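Local coordinates for EpsJ (Vibrio vulnificus, PDB 2RET), which serves as a pseudopilin of the type 2 secretion system, forms a complex with the pseudopilin EpsI, and is probably part of the secretion pseudopilus, at residues B[85-90]-B[100-105]; B[36-41]-B[67-72]. All coordinates share one frame; numbering follows the deposited sequence.

Contact 1: residues B[85-90]-B[100-105]; sequences VTKVGY and VWWRYP
Lys87 lies over one face of the Trp102 indole. Its CE sits 3.6 Å above the ring plane, toward the rim. The ammonium group continues over the five-membered ring: NZ is 4.9 Å from the centroid of that ring and 15° off its normal, a cation-pi contact. A bend at chi3 (77°) turns NZ to the backbone of the following loop. There Lys87 NZ donates to Pro105 O at 2.9 Å, from above the carbonyl plane. The opposite face of Trp102 is covered by CG1 of Val100, so the indole is sandwiched between its own strand and the partner strand. The edge of its six-membered ring points at the backbone of Val88 and Gly89, with Trp102 CZ3 3.9 Å from Gly89 N.

Trp101 points to the other side of the sheet. Its CD1 meets Val88 CG1 obliquely at 3.7 Å. Trp101 NE1 and Thr86 OG1 do not bond directly. A water in the indole plane joins them, 3.0 Å from Trp101 NE1 and 2.7 Å from Thr86 OG1. Past the strand end, Pro105 CG packs crosswise on Val85 CG1 at 3.9 Å.

The backbones form an antiparallel ladder. Lys87–Trp102 and Gly89–Val100 are hydrogen-bonded pairs, each with two bonds, and Val88–Trp101 between them is a non-hydrogen-bonded pair. These are the two arms of the hairpin 79-93/96-102.

On its other side, strand 79-93 bonds to strand 64-74, with Thr86 paired to Arg70 and Val88 to Phe68. Trp101 bonds through its backbone to Val114 of strand 114-119, an edge strand of the sheet within this chain, and packs on Val26 of a second EpsJ subunit. Helix 10-32 covers Val88 and Tyr90, and the Tyr90 hydroxyl is hydrogen-bonded to Asp31.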
loop_
_atom_site.group_PDB
_atom_site.type_symbol
_atom_site.label_atom_id
_atom_site.label_comp_id
_atom_site.label_asym_id
_atom_site.label_seq_id
_atom_site.Cartn_x
_atom_site.Cartn_y
_atom_site.Cartn_z
ATOM N N VAL B 85 -12.824 -2.167 9.665
ATOM C CA VAL B 85 -12.737 -3.449 10.377
ATOM C C VAL B 85 -14.139 -3.762 10.950
ATOM O O VAL B 85 -14.771 -2.905 11.603
ATOM C CB VAL B 85 -11.646 -3.433 11.499
ATOM C CG1 VAL B 85 -11.579 -4.777 12.251
ATOM C CG2 VAL B 85 -10.250 -3.070 10.933
ATOM N N THR B 86 -14.646 -4.953 10.615
ATOM C CA THR B 86 -15.906 -5.481 11.153
ATOM C C THR B 86 -15.577 -6.627 12.088
ATOM O O THR B 86 -14.423 -6.890 12.362
ATOM C CB THR B 86 -16.847 -5.972 10.029
ATOM O OG1 THR B 86 -16.189 -6.993 9.260
ATOM C CG2 THR B 86 -17.303 -4.771 9.119
ATOM N N LYS B 87 -16.575 -7.296 12.632
ATOM C CA LYS B 87 -16.310 -8.384 13.583
ATOM C C LYS B 87 -17.246 -9.527 13.214
ATOM O O LYS B 87 -18.392 -9.283 12.834
ATOM C CB LYS B 87 -16.514 -7.871 15.014
ATOM C CG LYS B 87 -16.309 -8.875 16.127
ATOM C CD LYS B 87 -16.366 -8.233 17.468
ATOM C CE LYS B 87 -17.764 -7.921 17.934
ATOM N NZ LYS B 87 -17.683 -7.146 19.199
ATOM N N VAL B 88 -16.723 -10.753 13.219
ATOM C CA VAL B 88 -17.484 -11.939 12.834
ATOM C C VAL B 88 -17.227 -13.095 13.850
ATOM O O VAL B 88 -16.202 -13.152 14.486
ATOM C CB VAL B 88 -17.122 -12.442 11.407
ATOM C CG1 VAL B 88 -17.285 -11.329 10.387
ATOM C CG2 VAL B 88 -15.721 -13.032 11.389
ATOM N N GLY B 89 -18.180 -13.993 13.995
ATOM C CA GLY B 89 -17.933 -15.238 14.703
ATOM C C GLY B 89 -18.671 -16.428 14.133
ATOM O O GLY B 89 -19.498 -16.295 13.276
ATOM N N TYR B 90 -18.317 -17.621 14.592
ATOM C CA TYR B 90 -18.976 -18.851 14.135
ATOM C C TYR B 90 -19.335 -19.658 15.385
ATOM O O TYR B 90 -18.626 -19.615 16.397
ATOM C CB TYR B 90 -18.059 -19.668 13.192
ATOM C CG TYR B 90 -17.887 -19.068 11.813
ATOM C CD1 TYR B 90 -17.068 -17.966 11.588
ATOM C CD2 TYR B 90 -18.589 -19.578 10.729
ATOM C CE1 TYR B 90 -16.957 -17.415 10.313
ATOM C CE2 TYR B 90 -18.472 -19.035 9.491
ATOM C CZ TYR B 90 -17.657 -17.963 9.283
ATOM O OH TYR B 90 -17.571 -17.475 8.009
ATOM N N VAL B 100 -22.017 -15.113 12.696
ATOM C CA VAL B 100 -22.521 -13.937 13.356
ATOM C C VAL B 100 -21.646 -12.771 12.961
ATOM O O VAL B 100 -20.459 -12.913 12.857
ATOM C CB VAL B 100 -22.527 -14.048 14.895
ATOM C CG1 VAL B 100 -23.290 -12.845 15.492
ATOM C CG2 VAL B 100 -23.127 -15.419 15.384
ATOM N N TRP B 101 -22.252 -11.621 12.757
ATOM C CA TRP B 101 -21.568 -10.491 12.131
ATOM C C TRP B 101 -21.924 -9.233 12.860
ATOM O O TRP B 101 -23.100 -8.997 13.140
ATOM C CB TRP B 101 -22.029 -10.353 10.680
ATOM C CG TRP B 101 -21.352 -9.259 9.935
ATOM C CD1 TRP B 101 -20.178 -9.337 9.255
ATOM C CD2 TRP B 101 -21.816 -7.908 9.776
ATOM N NE1 TRP B 101 -19.884 -8.126 8.660
ATOM C CE2 TRP B 101 -20.867 -7.229 8.982
ATOM C CE3 TRP B 101 -22.932 -7.211 10.238
ATOM C CZ2 TRP B 101 -21.017 -5.891 8.607
ATOM C CZ3 TRP B 101 -23.083 -5.886 9.872
ATOM C CH2 TRP B 101 -22.129 -5.239 9.058
ATOM N N TRP B 102 -20.916 -8.433 13.151
ATOM C CA TRP B 102 -21.100 -7.114 13.705
ATOM C C TRP B 102 -20.388 -6.082 12.860
ATOM O O TRP B 102 -19.262 -6.278 12.439
ATOM C CB TRP B 102 -20.552 -7.035 15.117
ATOM C CG TRP B 102 -21.234 -7.906 16.128
ATOM C CD1 TRP B 102 -22.247 -7.548 16.975
ATOM C CD2 TRP B 102 -20.931 -9.276 16.422
ATOM N NE1 TRP B 102 -22.578 -8.600 17.787
ATOM C CE2 TRP B 102 -21.791 -9.676 17.469
ATOM C CE3 TRP B 102 -20.020 -10.205 15.898
ATOM C CZ2 TRP B 102 -21.745 -10.969 18.027
ATOM C CZ3 TRP B 102 -19.977 -11.474 16.443
ATOM C CH2 TRP B 102 -20.844 -11.853 17.481
ATOM N N ARG B 103 -21.059 -4.956 12.649
ATOM C CA ARG B 103 -20.508 -3.842 11.881
ATOM C C ARG B 103 -19.290 -3.178 12.542
ATOM O O ARG B 103 -18.372 -2.764 11.852
ATOM C CB ARG B 103 -21.626 -2.814 11.634
ATOM C CG ARG B 103 -21.206 -1.523 10.985
ATOM C CD ARG B 103 -20.757 -1.680 9.548
ATOM N NE ARG B 103 -20.242 -0.385 9.096
ATOM C CZ ARG B 103 -19.008 0.051 9.298
ATOM N NH1 ARG B 103 -18.123 -0.718 9.903
ATOM N NH2 ARG B 103 -18.651 1.261 8.878
ATOM N N TYR B 104 -19.303 -3.055 13.863
ATOM C CA TYR B 104 -18.195 -2.464 14.622
ATOM C C TYR B 104 -17.533 -3.497 15.512
ATOM O O TYR B 104 -18.235 -4.270 16.164
ATOM C CB TYR B 104 -18.698 -1.285 15.476
ATOM C CG TYR B 104 -19.350 -0.238 14.612
ATOM C CD1 TYR B 104 -18.587 0.533 13.712
ATOM C CD2 TYR B 104 -20.732 -0.062 14.618
ATOM C CE1 TYR B 104 -19.197 1.475 12.868
ATOM C CE2 TYR B 104 -21.346 0.872 13.759
ATOM C CZ TYR B 104 -20.563 1.643 12.903
ATOM O OH TYR B 104 -21.170 2.566 12.066
ATOM N N PRO B 105 -16.193 -3.493 15.593
ATOM C CA PRO B 105 -15.521 -4.447 16.488
ATOM C C PRO B 105 -15.774 -4.197 17.976
ATOM O O PRO B 105 -15.593 -5.106 18.785
ATOM C CB PRO B 105 -14.026 -4.242 16.185
ATOM C CG PRO B 105 -13.950 -3.347 15.004
ATOM C CD PRO B 105 -15.231 -2.576 14.957
HETATM O O HOH W 1 -17.330 -8.108 7.086
#

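Contact 2: residues B[36-41]-B[67-72]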
loop_
_atom_site.group_PDB
_atom_site.type_symbol
_atom_site.label_atom_id
_atom_site.label_comp_id
_atom_site.label_asym_id
_atom_site.label_seq_id
_atom_site.Cartn_x
_atom_site.Cartn_y
_atom_site.Cartn_z
ATOM N N ALA B 36 -8.143 -9.647 10.890
ATOM C CA ALA B 36 -7.448 -8.400 11.154
ATOM C C ALA B 36 -6.725 -8.420 12.519
ATOM O O ALA B 36 -7.210 -8.984 13.503
ATOM C CB ALA B 36 -8.420 -7.211 11.035
ATOM N N LEU B 37 -5.543 -7.817 12.528
ATOM C CA LEU B 37 -4.729 -7.579 13.706
ATOM C C LEU B 37 -5.356 -6.441 14.506
ATOM O O LEU B 37 -4.882 -5.314 14.511
ATOM C CB LEU B 37 -3.282 -7.268 13.274
ATOM C CG LEU B 37 -2.169 -7.412 14.321
ATOM C CD1 LEU B 37 -2.156 -8.808 14.895
ATOM C CD2 LEU B 37 -0.803 -7.038 13.682
ATOM N N ARG B 38 -6.450 -6.767 15.188
ATOM C CA ARG B 38 -7.280 -5.795 15.903
ATOM C C ARG B 38 -7.930 -6.541 17.062
ATOM O O ARG B 38 -8.671 -7.495 16.853
ATOM C CB ARG B 38 -8.313 -5.167 14.936
ATOM C CG ARG B 38 -9.562 -4.481 15.542
ATOM C CD ARG B 38 -9.226 -3.364 16.512
ATOM N NE ARG B 38 -10.138 -2.205 16.460
ATOM C CZ ARG B 38 -11.127 -1.940 17.319
ATOM N NH1 ARG B 38 -11.408 -2.761 18.323
ATOM N NH2 ARG B 38 -11.854 -0.834 17.167
ATOM N N GLN B 39 -7.604 -6.135 18.280
ATOM C CA GLN B 39 -8.170 -6.765 19.475
ATOM C C GLN B 39 -9.643 -6.379 19.663
ATOM O O GLN B 39 -10.041 -5.247 19.367
ATOM C CB GLN B 39 -7.386 -6.362 20.714
ATOM C CG GLN B 39 -6.071 -7.087 20.855
ATOM C CD GLN B 39 -5.229 -6.528 21.977
ATOM O OE1 GLN B 39 -5.423 -5.403 22.393
ATOM N NE2 GLN B 39 -4.284 -7.313 22.464
ATOM N N THR B 40 -10.433 -7.335 20.154
ATOM C CA THR B 40 -11.864 -7.153 20.382
ATOM C C THR B 40 -12.182 -7.564 21.831
ATOM O O THR B 40 -11.482 -8.392 22.416
ATOM C CB THR B 40 -12.692 -7.940 19.323
ATOM O OG1 THR B 40 -12.049 -9.183 19.007
ATOM C CG2 THR B 40 -12.761 -7.155 18.033
ATOM N N ARG B 41 -13.212 -6.967 22.423
ATOM C CA ARG B 41 -13.516 -7.201 23.838
ATOM C C ARG B 41 -14.177 -8.552 24.060
ATOM O O ARG B 41 -15.006 -8.982 23.255
ATOM C CB ARG B 41 -14.421 -6.104 24.407
ATOM C CG ARG B 41 -13.881 -4.715 24.198
ATOM C CD ARG B 41 -14.553 -3.692 25.101
ATOM N NE ARG B 41 -14.438 -2.325 24.578
ATOM C CZ ARG B 41 -13.318 -1.587 24.559
ATOM N NH1 ARG B 41 -12.160 -2.067 25.025
ATOM N NH2 ARG B 41 -13.353 -0.352 24.056
HETATM N N MSE B 67 -14.432 -16.044 17.526
HETATM C CA MSE B 67 -14.748 -14.667 17.222
HETATM C C MSE B 67 -13.478 -13.916 16.964
HETATM O O MSE B 67 -12.500 -14.085 17.691
HETATM C CB MSE B 67 -15.549 -13.994 18.350
HETATM C CG MSE B 67 -16.148 -12.620 17.919
HETATM SE SE MSE B 67 -17.123 -11.691 19.344
HETATM C CE MSE B 67 -15.685 -11.295 20.635
ATOM N N PHE B 68 -13.536 -13.043 15.957
ATOM C CA PHE B 68 -12.395 -12.241 15.531
ATOM C C PHE B 68 -12.800 -10.983 14.721
ATOM O O PHE B 68 -13.910 -10.885 14.182
ATOM C CB PHE B 68 -11.388 -13.118 14.741
ATOM C CG PHE B 68 -11.990 -13.856 13.554
ATOM C CD1 PHE B 68 -12.431 -15.176 13.681
ATOM C CD2 PHE B 68 -12.082 -13.249 12.302
ATOM C CE1 PHE B 68 -12.967 -15.864 12.596
ATOM C CE2 PHE B 68 -12.608 -13.921 11.210
ATOM C CZ PHE B 68 -13.056 -15.216 11.341
ATOM N N ALA B 69 -11.882 -10.018 14.647
ATOM C CA ALA B 69 -12.036 -8.829 13.775
ATOM C C ALA B 69 -11.657 -9.207 12.359
ATOM O O ALA B 69 -10.803 -10.029 12.153
ATOM C CB ALA B 69 -11.167 -7.680 14.302
ATOM N N ARG B 70 -12.323 -8.650 11.353
ATOM C CA ARG B 70 -11.896 -8.878 10.001
ATOM C C ARG B 70 -11.926 -7.582 9.178
ATOM O O ARG B 70 -12.701 -6.662 9.508
ATOM C CB ARG B 70 -12.728 -10.009 9.345
ATOM C CG ARG B 70 -14.216 -9.748 9.173
ATOM C CD ARG B 70 -14.774 -10.516 7.999
ATOM N NE ARG B 70 -14.392 -9.905 6.761
ATOM C CZ ARG B 70 -14.993 -10.049 5.573
ATOM N NH1 ARG B 70 -16.028 -10.852 5.366
ATOM N NH2 ARG B 70 -14.502 -9.391 4.550
ATOM N N LEU B 71 -11.074 -7.512 8.141
ATOM C CA LEU B 71 -11.187 -6.475 7.114
ATOM C C LEU B 71 -12.537 -6.628 6.412
ATOM O O LEU B 71 -12.785 -7.624 5.753
ATOM C CB LEU B 71 -10.016 -6.515 6.084
ATOM C CG LEU B 71 -10.089 -5.452 4.949
ATOM C CD1 LEU B 71 -10.251 -3.982 5.440
ATOM C CD2 LEU B 71 -8.880 -5.541 3.973
ATOM N N GLY B 72 -13.429 -5.672 6.610
ATOM C CA GLY B 72 -14.723 -5.657 5.928
ATOM C C GLY B 72 -14.640 -5.099 4.516
ATOM O O GLY B 72 -15.170 -5.691 3.580
HETATM O O HOH W 2 -8.764 -10.730 15.061
HETATM O O HOH W 3 -10.316 -9.715 17.386
#
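Ala69 packs against the segment 36-41, which carries the chain from the long N-terminal helix to the first edge strand of the antiparallel sheet, as in the pseudopilin fold. The segment makes an inverse gamma turn centred on Leu37 and folds round the Ala69 methyl. The tight part is small. Ala69 CB lies 3.6 Å from Arg38 O and 4.1 Å from Thr40 CG2. Beside it, Ala36 N donates to Ala69 O at 3.0 Å. This bond is nearly straight at the hydrogen (166°), but the donor stands above the carbonyl plane. The Ala36 methyl packs alongside, 4.3 Å from Ala69 CB.

The looser part is bridged by two waters. One lies within bonding distance of Ala36 O. A second is near Arg38 O. Both are 3.2 Å from Ala69 N and probably share its one N-H. Strand 40-41 bonds not to strand 64-74 but to strand 49-56, through Thr40 and Lys50, and Thr40 OG1 bonds to His53. The CB of exposed Arg41 points away from strand 64-74. CG of selenomethionine Met67 is anti to the backbone N (chi1 -168°), and a bend at chi3 (66°) sets Met67 CE 3.6 Å from Arg41 O.

In the fold
Both segments of contact 2 come earlier in the chain than those of contact 1, and the centres of the two contacts are about 8 Å apart. Both belong to one antiparallel sheet of six strands. They are joined where strand 64-74, which carries 67-72, runs beside strand 79-93, which carries 85-90. Val88 O packs 3.5 Å from Met67 CG there. Contact 2 ties the chain leaving helix 10-32 to the middle of the sheet, while contact 1 continues the sheet by a hairpin. Pro105 also touches Arg38 and Thr40, linking segments 36-41 and 100-105. The contacts thus join the chain leaving helix 10-32 to the loop after strand 96-102 within one globular pseudopilin domain.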